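Local coordinates for Gp26 (Listeria phage P40, PDB 4JZ5), which probably cleaves glycosidic bonds in the peptidoglycan of Listeria cell walls, as the catalytic domain of a phage endolysin of glycosyl hydrolase family 25, at residues A[25-30]-A[206-211]; A[38-43]-A[200-205]; A[147-152]-A[162-167]; A[167-172]-A[188-193]. All coordinates share one frame; numbering follows the deposited sequence.

Interaction 1: A[25-30]-A[206-211]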
loop_
_atom_site.group_PDB
_atom_site.type_symbol
_atom_site.label_atom_id
_atom_site.label_comp_id
_atom_site.label_asym_id
_atom_site.label_seq_id
_atom_site.Cartn_x
_atom_site.Cartn_y
_atom_site.Cartn_z
ATOM N N VAL A 25 -2.995 7.396 -8.194
ATOM C CA VAL A 25 -3.348 6.502 -7.107
ATOM C C VAL A 25 -2.774 7.110 -5.830
ATOM O O VAL A 25 -1.628 7.539 -5.815
ATOM C CB VAL A 25 -2.746 5.093 -7.364
ATOM C CG1 VAL A 25 -2.863 4.216 -6.120
ATOM C CG2 VAL A 25 -3.408 4.453 -8.588
ATOM N N LEU A 26 -3.576 7.192 -4.774
ATOM C CA LEU A 26 -3.089 7.712 -3.500
ATOM C C LEU A 26 -2.843 6.595 -2.516
ATOM O O LEU A 26 -3.456 5.536 -2.611
ATOM C CB LEU A 26 -4.116 8.656 -2.874
ATOM C CG LEU A 26 -4.538 9.864 -3.689
ATOM C CD1 LEU A 26 -5.508 10.712 -2.890
ATOM C CD2 LEU A 26 -3.328 10.658 -4.144
ATOM N N ASP A 27 -1.979 6.841 -1.543
ATOM C CA ASP A 27 -1.983 6.031 -0.337
ATOM C C ASP A 27 -2.075 6.960 0.860
ATOM O O ASP A 27 -1.474 8.036 0.865
ATOM C CB ASP A 27 -0.791 5.057 -0.267
ATOM C CG ASP A 27 0.543 5.739 -0.285
ATOM O OD1 ASP A 27 1.099 5.935 -1.374
ATOM O OD2 ASP A 27 1.049 6.025 0.826
ATOM N N ILE A 28 -2.879 6.564 1.842
ATOM C CA ILE A 28 -3.192 7.378 3.007
ATOM C C ILE A 28 -3.156 6.524 4.268
ATOM O O ILE A 28 -3.198 5.286 4.231
ATOM C CB ILE A 28 -4.557 8.098 2.866
ATOM C CG1 ILE A 28 -5.696 7.084 2.740
ATOM C CG2 ILE A 28 -4.531 9.043 1.687
ATOM C CD1 ILE A 28 -7.086 7.716 2.718
ATOM N N SER A 29 -3.093 7.223 5.393
ATOM C CA SER A 29 -2.982 6.607 6.696
ATOM C C SER A 29 -3.522 7.580 7.734
ATOM O O SER A 29 -4.204 8.549 7.410
ATOM C CB SER A 29 -1.520 6.288 7.014
ATOM O OG SER A 29 -0.797 7.484 7.244
ATOM N N LYS A 30 -3.180 7.341 8.988
ATOM C CA LYS A 30 -3.555 8.271 10.048
ATOM C C LYS A 30 -2.964 9.661 9.830
ATOM O O LYS A 30 -3.440 10.629 10.429
ATOM C CB LYS A 30 -3.129 7.729 11.418
ATOM C CG LYS A 30 -1.647 7.696 11.640
ATOM C CD LYS A 30 -1.180 8.936 12.363
ATOM C CE LYS A 30 -0.333 8.567 13.560
ATOM N NZ LYS A 30 -0.065 9.745 14.429
ATOM N N PRO A 206 0.203 16.812 3.405
ATOM C CA PRO A 206 0.940 16.207 2.296
ATOM C C PRO A 206 0.449 14.783 2.100
ATOM O O PRO A 206 0.112 14.110 3.082
ATOM C CB PRO A 206 2.387 16.226 2.780
ATOM C CG PRO A 206 2.418 17.248 3.894
ATOM C CD PRO A 206 1.076 17.246 4.507
ATOM N N VAL A 207 0.373 14.347 0.857
ATOM C CA VAL A 207 -0.084 13.010 0.586
ATOM C C VAL A 207 0.843 12.345 -0.418
ATOM O O VAL A 207 1.361 12.946 -1.351
ATOM C CB VAL A 207 -1.559 13.001 0.125
ATOM C CG1 VAL A 207 -1.731 13.691 -1.200
ATOM C CG2 VAL A 207 -2.109 11.573 0.096
ATOM N N ASP A 208 1.035 11.048 -0.208
ATOM C CA ASP A 208 1.762 10.203 -1.146
ATOM C C ASP A 208 0.972 10.024 -2.427
ATOM O O ASP A 208 -0.216 9.635 -2.397
ATOM C CB ASP A 208 1.972 8.801 -0.569
ATOM C CG ASP A 208 2.921 8.747 0.607
ATOM O OD1 ASP A 208 3.697 9.682 0.868
ATOM O OD2 ASP A 208 2.906 7.681 1.300
ATOM N N MET A 209 1.630 10.259 -3.558
ATOM C CA MET A 209 1.014 10.098 -4.868
ATOM C C MET A 209 1.760 9.067 -5.674
ATOM O O MET A 209 2.982 8.936 -5.579
ATOM C CB MET A 209 0.971 11.423 -5.603
ATOM C CG MET A 209 0.062 12.408 -4.900
ATOM S SD MET A 209 -0.085 13.979 -5.757
ATOM C CE MET A 209 -1.199 13.640 -7.099
ATOM N N ASN A 210 0.991 8.334 -6.472
ATOM C CA ASN A 210 1.472 7.188 -7.216
ATOM C C ASN A 210 0.892 7.217 -8.621
ATOM O O ASN A 210 -0.190 7.761 -8.849
ATOM C CB ASN A 210 1.050 5.850 -6.568
ATOM C CG ASN A 210 1.387 5.751 -5.095
ATOM O OD1 ASN A 210 2.407 5.204 -4.724
ATOM N ND2 ASN A 210 0.502 6.255 -4.251
ATOM N N THR A 211 1.597 6.581 -9.556
ATOM C CA THR A 211 1.064 6.405 -10.893
ATOM C C THR A 211 1.409 5.013 -11.422
ATOM O O THR A 211 2.274 4.331 -10.882
ATOM C CB THR A 211 1.541 7.522 -11.867
ATOM O OG1 THR A 211 0.762 7.476 -13.062
ATOM C CG2 THR A 211 3.006 7.384 -12.218
HETATM O O HOH W 1 0.235 9.674 2.183
#
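V25 meets N210 where strand 25-28 runs antiparallel beside strand 206-211. Its N donates to N210 O over 2.9 Å, nearly straight at 172°, and its O takes N210 ND2 at 2.9 Å, from above the carbonyl plane, besides a weaker bond from N210 N. Asparagine suits this place because its amide imitates a further stretch of backbone. L26 turns to the other face, where its CD2 lies beside M209 CG at 3.9 Å, the two flexible apolar chains pointing the same way; I200 packs against the leucine as well. D27 has CG between its own backbone N and carbonyl carbon (chi1 60°), which brings the carboxylate over strand 206-211. OD1 receives N210 ND2 at 3.0 Å on its anti lone pair, in the amide plane, and also binds Q193 NE2. OD2 stands 2.5 Å from D208 OD2, the two carboxylate planes 50° apart. The backbone widens here, and a water fills in, giving a hydrogen to D27 O (2.7 Å) and accepting one from D208 N (2.9 Å). The CG2 methyl of the branched I28 rests on V207 CG2, 3.8 Å away. Chemically, the amides of N210 and Q193 hold the D27 carboxylate in orientation, while W170 NE1 holds N210 OD1. Two acids paired across neighbouring strands are consistent with the acidic active site of family 25 hydrolases.

Interaction 2: A[38-43]-A[200-205]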
loop_
_atom_site.group_PDB
_atom_site.type_symbol
_atom_site.label_atom_id
_atom_site.label_comp_id
_atom_site.label_asym_id
_atom_site.label_seq_id
_atom_site.Cartn_x
_atom_site.Cartn_y
_atom_site.Cartn_z
ATOM N N SER A 38 -15.308 12.196 -1.323
ATOM C CA SER A 38 -15.975 12.488 -2.583
ATOM C C SER A 38 -15.101 13.349 -3.495
ATOM O O SER A 38 -15.205 13.269 -4.729
ATOM C CB SER A 38 -17.342 13.142 -2.338
ATOM O OG SER A 38 -17.227 14.430 -1.765
ATOM N N GLY A 39 -14.268 14.195 -2.887
ATOM C CA GLY A 39 -13.350 15.041 -3.631
ATOM C C GLY A 39 -12.215 14.296 -4.318
ATOM O O GLY A 39 -11.487 14.892 -5.113
ATOM N N LEU A 40 -12.063 13.009 -4.027
ATOM C CA LEU A 40 -11.067 12.185 -4.701
ATOM C C LEU A 40 -11.586 11.580 -6.004
ATOM O O LEU A 40 -10.806 11.112 -6.834
ATOM C CB LEU A 40 -10.659 11.040 -3.799
ATOM C CG LEU A 40 -10.120 11.399 -2.419
ATOM C CD1 LEU A 40 -9.772 10.143 -1.648
ATOM C CD2 LEU A 40 -8.897 12.304 -2.515
ATOM N N LYS A 41 -12.900 11.582 -6.192
ATOM C CA LYS A 41 -13.506 10.797 -7.258
ATOM C C LYS A 41 -13.133 11.271 -8.648
ATOM O O LYS A 41 -12.991 10.455 -9.563
ATOM C CB LYS A 41 -15.015 10.772 -7.076
ATOM C CG LYS A 41 -15.426 9.928 -5.898
ATOM C CD LYS A 41 -15.449 8.441 -6.234
ATOM C CE LYS A 41 -16.636 8.060 -7.129
ATOM N NZ LYS A 41 -16.722 6.596 -7.364
ATOM N N GLU A 42 -12.949 12.575 -8.825
ATOM C CA GLU A 42 -12.668 13.101 -10.150
ATOM C C GLU A 42 -11.354 12.585 -10.727
ATOM O O GLU A 42 -11.305 12.181 -11.893
ATOM C CB GLU A 42 -12.655 14.628 -10.117
ATOM C CG GLU A 42 -12.470 15.255 -11.484
ATOM C CD GLU A 42 -12.645 16.758 -11.470
ATOM O OE1 GLU A 42 -12.642 17.357 -12.565
ATOM O OE2 GLU A 42 -12.779 17.338 -10.371
ATOM N N ASP A 43 -10.290 12.624 -9.934
ATOM C CA ASP A 43 -8.945 12.380 -10.462
ATOM C C ASP A 43 -8.263 11.107 -9.978
ATOM O O ASP A 43 -7.291 10.675 -10.594
ATOM C CB ASP A 43 -8.010 13.550 -10.124
ATOM C CG ASP A 43 -8.396 14.839 -10.818
ATOM O OD1 ASP A 43 -9.062 14.770 -11.861
ATOM O OD2 ASP A 43 -8.008 15.914 -10.319
ATOM N N ILE A 200 -3.453 17.823 -3.017
ATOM C CA ILE A 200 -4.760 17.709 -3.638
ATOM C C ILE A 200 -5.781 18.405 -2.748
ATOM O O ILE A 200 -5.677 18.391 -1.524
ATOM C CB ILE A 200 -5.152 16.248 -3.888
ATOM C CG1 ILE A 200 -5.290 15.506 -2.565
ATOM C CG2 ILE A 200 -4.119 15.585 -4.787
ATOM C CD1 ILE A 200 -5.762 14.104 -2.743
ATOM N N LYS A 201 -6.773 19.006 -3.373
ATOM C CA LYS A 201 -7.718 19.842 -2.658
ATOM C C LYS A 201 -8.428 19.094 -1.535
ATOM O O LYS A 201 -8.750 19.655 -0.506
ATOM C CB LYS A 201 -8.741 20.406 -3.643
ATOM C CG LYS A 201 -9.872 21.185 -3.013
ATOM C CD LYS A 201 -10.839 21.689 -4.077
ATOM C CE LYS A 201 -11.965 22.506 -3.468
ATOM N NZ LYS A 201 -11.458 23.698 -2.737
ATOM N N ALA A 202 -8.646 17.804 -1.739
ATOM C CA ALA A 202 -9.439 17.001 -0.813
ATOM C C ALA A 202 -8.735 16.669 0.500
ATOM O O ALA A 202 -9.365 16.143 1.414
ATOM C CB ALA A 202 -9.846 15.713 -1.487
ATOM N N ILE A 203 -7.440 16.954 0.594
ATOM C CA ILE A 203 -6.647 16.570 1.756
ATOM C C ILE A 203 -5.725 17.727 2.127
ATOM O O ILE A 203 -4.941 18.185 1.303
ATOM C CB ILE A 203 -5.789 15.321 1.472
ATOM C CG1 ILE A 203 -6.682 14.154 1.070
ATOM C CG2 ILE A 203 -4.972 14.947 2.682
ATOM C CD1 ILE A 203 -5.903 12.896 0.690
ATOM N N ALA A 204 -5.808 18.217 3.353
ATOM C CA ALA A 204 -4.969 19.353 3.729
ATOM C C ALA A 204 -3.485 18.988 3.794
ATOM O O ALA A 204 -2.605 19.765 3.404
ATOM C CB ALA A 204 -5.427 19.905 5.071
ATOM N N SER A 205 -3.237 17.779 4.268
ATOM C CA SER A 205 -1.909 17.279 4.557
ATOM C C SER A 205 -1.137 16.811 3.327
ATOM O O SER A 205 -1.734 16.406 2.331
ATOM C CB SER A 205 -2.059 16.082 5.491
ATOM O OG SER A 205 -3.257 16.179 6.236
HETATM O O HOH W 2 -8.586 16.666 -4.442
#
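The peptide plane between G39 and L40 is the flat group here, and A202 lays its methyl over one face of it: A202 CB stands 4.0 Å from G39 C, almost straight above that carbon. Water 2 lies on the same side of this plane, accepting from A202 N at 2.9 Å and giving only a long, weak bond of 3.5 Å to G39 O. Glycine and alanine suit the approach because small residues let the two backbones come to a CA-CA distance of 5.2 Å. Next to them L40 does the apolar work through a single branch. With CG anti to its own carbonyl carbon (chi1 -56°), it sends CD2 against I200 CD1 at 3.6 Å, crossing that chain at about a right angle, and against A202 CB at 3.7 Å; I203 CD1 is a looser neighbour at 4.4 Å. I200, A202 and I203 face one leucine methyl together because a type I turn runs from I200 to I203, closed by I203 N to I200 O at 3.1 Å. The contact joins the loop between strands 25-28 and 46-53 to the turn that follows strand 197-200, and L26 of strand 25-28 packs against L40.

Interaction 3: A[147-152]-A[162-167]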
loop_
_atom_site.group_PDB
_atom_site.type_symbol
_atom_site.label_atom_id
_atom_site.label_comp_id
_atom_site.label_asym_id
_atom_site.label_seq_id
_atom_site.Cartn_x
_atom_site.Cartn_y
_atom_site.Cartn_z
ATOM N N VAL A 147 -1.636 -9.954 -3.154
ATOM C CA VAL A 147 -0.765 -9.258 -2.212
ATOM C C VAL A 147 0.501 -8.840 -2.935
ATOM O O VAL A 147 1.216 -9.679 -3.487
ATOM C CB VAL A 147 -0.384 -10.158 -1.023
ATOM C CG1 VAL A 147 0.518 -9.413 -0.056
ATOM C CG2 VAL A 147 -1.622 -10.664 -0.314
ATOM N N GLY A 148 0.788 -7.541 -2.897
ATOM C CA GLY A 148 2.001 -6.993 -3.456
ATOM C C GLY A 148 3.000 -6.561 -2.394
ATOM O O GLY A 148 2.798 -6.782 -1.200
ATOM N N LEU A 149 4.088 -5.946 -2.864
ATOM C CA LEU A 149 5.234 -5.610 -2.040
ATOM C C LEU A 149 5.650 -4.185 -2.356
ATOM O O LEU A 149 5.760 -3.815 -3.518
ATOM C CB LEU A 149 6.381 -6.568 -2.335
ATOM C CG LEU A 149 7.677 -6.348 -1.565
ATOM C CD1 LEU A 149 7.499 -6.510 -0.070
ATOM C CD2 LEU A 149 8.735 -7.314 -2.085
ATOM N N TYR A 150 5.886 -3.408 -1.293
ATOM C CA TYR A 150 6.318 -2.017 -1.392
ATOM C C TYR A 150 7.634 -1.808 -0.668
ATOM O O TYR A 150 7.805 -2.245 0.466
ATOM C CB TYR A 150 5.267 -1.083 -0.772
ATOM C CG TYR A 150 5.748 0.328 -0.504
ATOM C CD1 TYR A 150 6.429 0.644 0.676
ATOM C CD2 TYR A 150 5.512 1.345 -1.421
ATOM C CE1 TYR A 150 6.863 1.918 0.929
ATOM C CE2 TYR A 150 5.951 2.630 -1.177
ATOM C CZ TYR A 150 6.620 2.916 0.007
ATOM O OH TYR A 150 7.069 4.179 0.303
ATOM N N ALA A 151 8.525 -1.054 -1.317
ATOM C CA ALA A 151 9.696 -0.476 -0.669
ATOM C C ALA A 151 10.243 0.618 -1.580
ATOM O O ALA A 151 9.866 0.736 -2.758
ATOM C CB ALA A 151 10.759 -1.527 -0.398
ATOM N N GLY A 152 11.120 1.458 -1.043
ATOM C CA GLY A 152 11.878 2.366 -1.874
ATOM C C GLY A 152 12.857 1.620 -2.772
ATOM O O GLY A 152 13.315 0.523 -2.448
ATOM N N ASP A 162 13.695 -8.376 -5.336
ATOM C CA ASP A 162 13.328 -9.030 -6.590
ATOM C C ASP A 162 13.068 -10.528 -6.401
ATOM O O ASP A 162 12.347 -11.143 -7.197
ATOM C CB ASP A 162 14.411 -8.843 -7.661
ATOM C CG ASP A 162 14.377 -7.469 -8.307
ATOM O OD1 ASP A 162 13.369 -6.764 -8.167
ATOM O OD2 ASP A 162 15.366 -7.124 -9.003
ATOM N N LYS A 163 13.665 -11.122 -5.369
ATOM C CA LYS A 163 13.515 -12.554 -5.131
ATOM C C LYS A 163 12.203 -12.932 -4.448
ATOM O O LYS A 163 11.881 -14.113 -4.361
ATOM C CB LYS A 163 14.682 -13.061 -4.302
ATOM C CG LYS A 163 16.008 -12.964 -5.037
ATOM C CD LYS A 163 17.142 -13.482 -4.187
ATOM C CE LYS A 163 18.459 -13.446 -4.936
ATOM N NZ LYS A 163 19.549 -14.091 -4.151
ATOM N N VAL A 164 11.450 -11.954 -3.960
ATOM C CA VAL A 164 10.140 -12.230 -3.381
ATOM C C VAL A 164 9.116 -12.441 -4.490
ATOM O O VAL A 164 9.108 -11.705 -5.472
ATOM C CB VAL A 164 9.696 -11.083 -2.454
ATOM C CG1 VAL A 164 8.361 -11.401 -1.808
ATOM C CG2 VAL A 164 10.738 -10.830 -1.374
ATOM N N LYS A 165 8.277 -13.461 -4.341
ATOM C CA LYS A 165 7.195 -13.733 -5.284
ATOM C C LYS A 165 5.906 -13.137 -4.758
ATOM O O LYS A 165 5.471 -13.463 -3.646
ATOM C CB LYS A 165 7.031 -15.236 -5.454
ATOM C CG LYS A 165 8.275 -15.911 -5.970
ATOM C CD LYS A 165 8.113 -17.425 -5.980
ATOM C CE LYS A 165 9.278 -18.116 -6.679
ATOM N NZ LYS A 165 10.571 -17.874 -5.989
ATOM N N HIS A 166 5.302 -12.248 -5.531
ATOM C CA HIS A 166 4.102 -11.542 -5.083
ATOM C C HIS A 166 3.412 -10.962 -6.307
ATOM O O HIS A 166 3.857 -11.152 -7.441
ATOM C CB HIS A 166 4.462 -10.430 -4.100
ATOM C CG HIS A 166 5.375 -9.428 -4.698
ATOM N ND1 HIS A 166 4.916 -8.381 -5.456
ATOM C CD2 HIS A 166 6.723 -9.393 -4.762
ATOM C CE1 HIS A 166 5.949 -7.720 -5.936
ATOM N NE2 HIS A 166 7.059 -8.304 -5.519
ATOM N N ASP A 167 2.327 -10.237 -6.072
ATOM C CA ASP A 167 1.427 -9.862 -7.143
ATOM C C ASP A 167 1.567 -8.447 -7.698
ATOM O O ASP A 167 0.868 -8.124 -8.666
ATOM C CB ASP A 167 -0.014 -10.070 -6.671
ATOM C CG ASP A 167 -0.300 -11.509 -6.352
ATOM O OD1 ASP A 167 -0.012 -12.354 -7.233
ATOM O OD2 ASP A 167 -0.768 -11.809 -5.247
#
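H166 crosses L149 at about a right angle and turns one face of its ring to L149 CB. Its own CB begins the contact 3.4 Å from V147 O, and the first torsion, chi1 60°, sets CG between backbone N and carbonyl carbon, turning the imidazole to strand 147-152. CG is 3.8 Å from L149 CB. ND1 passes 3.8 Å from G148 CA and accepts a hydrogen bond from L168 N. At the far side CD2 and NE2 meet L149 CB and CD2. Overall L149 CB sits 3.6 Å from the ring centroid and 5° off its normal, a CH-pi contact over the face. L149 CD2 continues to V164 CB at 3.9 Å, so leucine, long and branched, serves both partners, while W156 also touches the imidazole and the leucine. The contact lies in the beta-alpha-beta connection from strand 147-152 through helix 153-158 to parallel strand 169-172, whose preceding loop folds back on the first strand. There D167 grips V147 twice: D167 N donates to V147 O at 2.9 Å, and V147 N donates to the anti lone pair of D167 OD2, also 2.9 Å. K140 forms a salt bridge to OD2, which should favour a charged carboxylate. Since H166 ND1 accepts a hydrogen bond, a neutral imidazole with its hydrogen on NE2 is likely.

Interaction 4: A[167-172]-A[188-193]; sequences DLRWVA and PYDLWQ
Two neighbouring parallel strands of the irregular beta/alpha barrel of family 25 hydrolases meet here, 169-172 beside 191-193, and the chain between them has no helix, as fits the later strands of this fold. V171 N donates to L191 O and V171 O accepts from Q193 N, each over 2.9 Å. R169 O takes two donors, D190 N and L191 N. Aspartate suits position 190: its OD2 accepts from R169 N at 2.9 Å, so the side chain takes the part of a backbone acceptor beside R169. R169 bends back at chi3 (62°) to lie alongside P188, and its NE and NH2, each 2.9 Å away, grip P188 O side-on with the oxygen in the guanidinium plane; NH1 goes to D162 in a salt bridge. A long, flexible arginine can thus pin the loop ahead of strand 191-195. On one face of the sheet W170 and L191 run side by side, and L191 CD2 lies 3.5 Å from the centroid of the indole's five-membered ring, 9° off the normal, a CH-pi contact that suits a flat, wide ring. On the other face V171 CG2 touches Y189 CB. The backbone V171 O stands at the edge of the W192 indole, 3.7 Å from W192 CD1.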
loop_
_atom_site.group_PDB
_atom_site.type_symbol
_atom_site.label_atom_id
_atom_site.label_comp_id
_atom_site.label_asym_id
_atom_site.label_seq_id
_atom_site.Cartn_x
_atom_site.Cartn_y
_atom_site.Cartn_z
ATOM N N ASP A 167 2.327 -10.237 -6.072
ATOM C CA ASP A 167 1.427 -9.862 -7.143
ATOM C C ASP A 167 1.567 -8.447 -7.698
ATOM O O ASP A 167 0.868 -8.124 -8.666
ATOM C CB ASP A 167 -0.014 -10.070 -6.671
ATOM C CG ASP A 167 -0.300 -11.509 -6.352
ATOM O OD1 ASP A 167 -0.012 -12.354 -7.233
ATOM O OD2 ASP A 167 -0.768 -11.809 -5.247
ATOM N N LEU A 168 2.376 -7.581 -7.103
ATOM C CA LEU A 168 2.502 -6.223 -7.622
ATOM C C LEU A 168 3.694 -5.482 -7.025
ATOM O O LEU A 168 3.813 -5.364 -5.814
ATOM C CB LEU A 168 1.215 -5.442 -7.357
ATOM C CG LEU A 168 0.994 -4.232 -8.269
ATOM C CD1 LEU A 168 -0.500 -4.026 -8.539
ATOM C CD2 LEU A 168 1.591 -2.971 -7.672
ATOM N N ARG A 169 4.572 -4.999 -7.900
ATOM C CA ARG A 169 5.748 -4.235 -7.485
ATOM C C ARG A 169 5.415 -2.759 -7.289
ATOM O O ARG A 169 5.172 -2.038 -8.260
ATOM C CB ARG A 169 6.842 -4.345 -8.540
ATOM C CG ARG A 169 7.340 -5.755 -8.814
ATOM C CD ARG A 169 8.169 -5.828 -10.094
ATOM N NE ARG A 169 9.390 -5.021 -10.058
ATOM C CZ ARG A 169 10.576 -5.447 -9.636
ATOM N NH1 ARG A 169 10.753 -6.687 -9.209
ATOM N NH2 ARG A 169 11.602 -4.608 -9.655
ATOM N N TRP A 170 5.412 -2.332 -6.033
ATOM C CA TRP A 170 5.092 -0.963 -5.658
ATOM C C TRP A 170 6.396 -0.337 -5.162
ATOM O O TRP A 170 6.899 -0.678 -4.088
ATOM C CB TRP A 170 3.998 -0.990 -4.596
ATOM C CG TRP A 170 3.472 0.345 -4.188
ATOM C CD1 TRP A 170 3.733 1.562 -4.754
ATOM C CD2 TRP A 170 2.582 0.590 -3.102
ATOM N NE1 TRP A 170 3.049 2.537 -4.089
ATOM C CE2 TRP A 170 2.339 1.972 -3.064
ATOM C CE3 TRP A 170 1.972 -0.229 -2.145
ATOM C CZ2 TRP A 170 1.522 2.553 -2.105
ATOM C CZ3 TRP A 170 1.154 0.349 -1.203
ATOM C CH2 TRP A 170 0.945 1.728 -1.178
ATOM N N VAL A 171 6.972 0.535 -5.982
ATOM C CA VAL A 171 8.319 1.041 -5.749
ATOM C C VAL A 171 8.305 2.553 -5.582
ATOM O O VAL A 171 7.717 3.267 -6.397
ATOM C CB VAL A 171 9.263 0.667 -6.905
ATOM C CG1 VAL A 171 10.693 1.065 -6.573
ATOM C CG2 VAL A 171 9.188 -0.831 -7.205
ATOM N N ALA A 172 8.954 3.029 -4.523
ATOM C CA ALA A 172 9.048 4.459 -4.260
ATOM C C ALA A 172 10.350 5.052 -4.763
ATOM O O ALA A 172 11.431 4.495 -4.550
ATOM C CB ALA A 172 8.900 4.729 -2.779
ATOM N N PRO A 188 12.385 -1.893 -12.452
ATOM C CA PRO A 188 11.018 -1.927 -12.981
ATOM C C PRO A 188 9.982 -1.828 -11.876
ATOM O O PRO A 188 10.188 -2.324 -10.758
ATOM C CB PRO A 188 10.931 -3.297 -13.647
ATOM C CG PRO A 188 12.343 -3.650 -13.958
ATOM C CD PRO A 188 13.172 -3.059 -12.873
ATOM N N TYR A 189 8.867 -1.189 -12.188
ATOM C CA TYR A 189 7.786 -1.047 -11.228
ATOM C C TYR A 189 6.453 -1.310 -11.899
ATOM O O TYR A 189 6.308 -1.172 -13.114
ATOM C CB TYR A 189 7.777 0.362 -10.624
ATOM C CG TYR A 189 7.398 1.454 -11.616
ATOM C CD1 TYR A 189 6.073 1.749 -11.888
ATOM C CD2 TYR A 189 8.373 2.185 -12.280
ATOM C CE1 TYR A 189 5.720 2.722 -12.793
ATOM C CE2 TYR A 189 8.028 3.166 -13.196
ATOM C CZ TYR A 189 6.703 3.439 -13.434
ATOM O OH TYR A 189 6.353 4.411 -14.345
ATOM N N ASP A 190 5.468 -1.679 -11.085
ATOM C CA ASP A 190 4.074 -1.697 -11.507
ATOM C C ASP A 190 3.357 -0.419 -11.041
ATOM O O ASP A 190 2.652 0.228 -11.825
ATOM C CB ASP A 190 3.360 -2.932 -10.962
ATOM C CG ASP A 190 3.932 -4.228 -11.493
ATOM O OD1 ASP A 190 4.278 -4.267 -12.688
ATOM O OD2 ASP A 190 4.058 -5.180 -10.698
ATOM N N LEU A 191 3.536 -0.081 -9.773
ATOM C CA LEU A 191 3.005 1.156 -9.203
ATOM C C LEU A 191 4.196 1.959 -8.673
ATOM O O LEU A 191 5.021 1.415 -7.953
ATOM C CB LEU A 191 2.042 0.812 -8.073
ATOM C CG LEU A 191 1.287 1.962 -7.398
ATOM C CD1 LEU A 191 0.380 2.703 -8.369
ATOM C CD2 LEU A 191 0.472 1.434 -6.217
ATOM N N TRP A 192 4.299 3.235 -9.056
ATOM C CA TRP A 192 5.423 4.102 -8.691
ATOM C C TRP A 192 4.930 5.172 -7.734
ATOM O O TRP A 192 4.068 5.973 -8.090
ATOM C CB TRP A 192 5.989 4.737 -9.955
ATOM C CG TRP A 192 6.964 5.873 -9.800
ATOM C CD1 TRP A 192 7.826 6.132 -8.778
ATOM C CD2 TRP A 192 7.161 6.896 -10.763
ATOM N NE1 TRP A 192 8.548 7.286 -9.050
ATOM C CE2 TRP A 192 8.156 7.767 -10.271
ATOM C CE3 TRP A 192 6.578 7.171 -11.997
ATOM C CZ2 TRP A 192 8.573 8.899 -10.976
ATOM C CZ3 TRP A 192 6.995 8.288 -12.695
ATOM C CH2 TRP A 192 7.985 9.134 -12.184
ATOM N N GLN A 193 5.455 5.146 -6.517
ATOM C CA GLN A 193 5.204 6.219 -5.552
ATOM C C GLN A 193 6.220 7.320 -5.807
ATOM O O GLN A 193 7.403 7.158 -5.521
ATOM C CB GLN A 193 5.295 5.704 -4.134
ATOM C CG GLN A 193 4.700 6.648 -3.114
ATOM C CD GLN A 193 4.946 6.128 -1.731
ATOM O OE1 GLN A 193 6.087 6.068 -1.278
ATOM N NE2 GLN A 193 3.896 5.674 -1.069
HETATM O O HOH W 3 1.644 -6.646 -11.699
#

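From the N terminus, strand 25-28 comes first and pairs with strand 206-211 near the C terminus, so interaction 1 closes the longest loop, encircling nearly the whole domain. Interaction 2, between 38-43 and 200-205, nests inside it. Within both loops lie interactions 3 and 4, two short closures in series that meet at D167: one returns the chain to strand 147-152, the other sets strand 169-172 beside 191-195. Interactions 1, 3 and 4 all reach the curled sheet, whose strands 191-195 and 206-211 are neighbours. Interaction 2 touches interaction 1 by apolar packing, as between I28 and I203, but its centre lies about 28 Å from that of interaction 3.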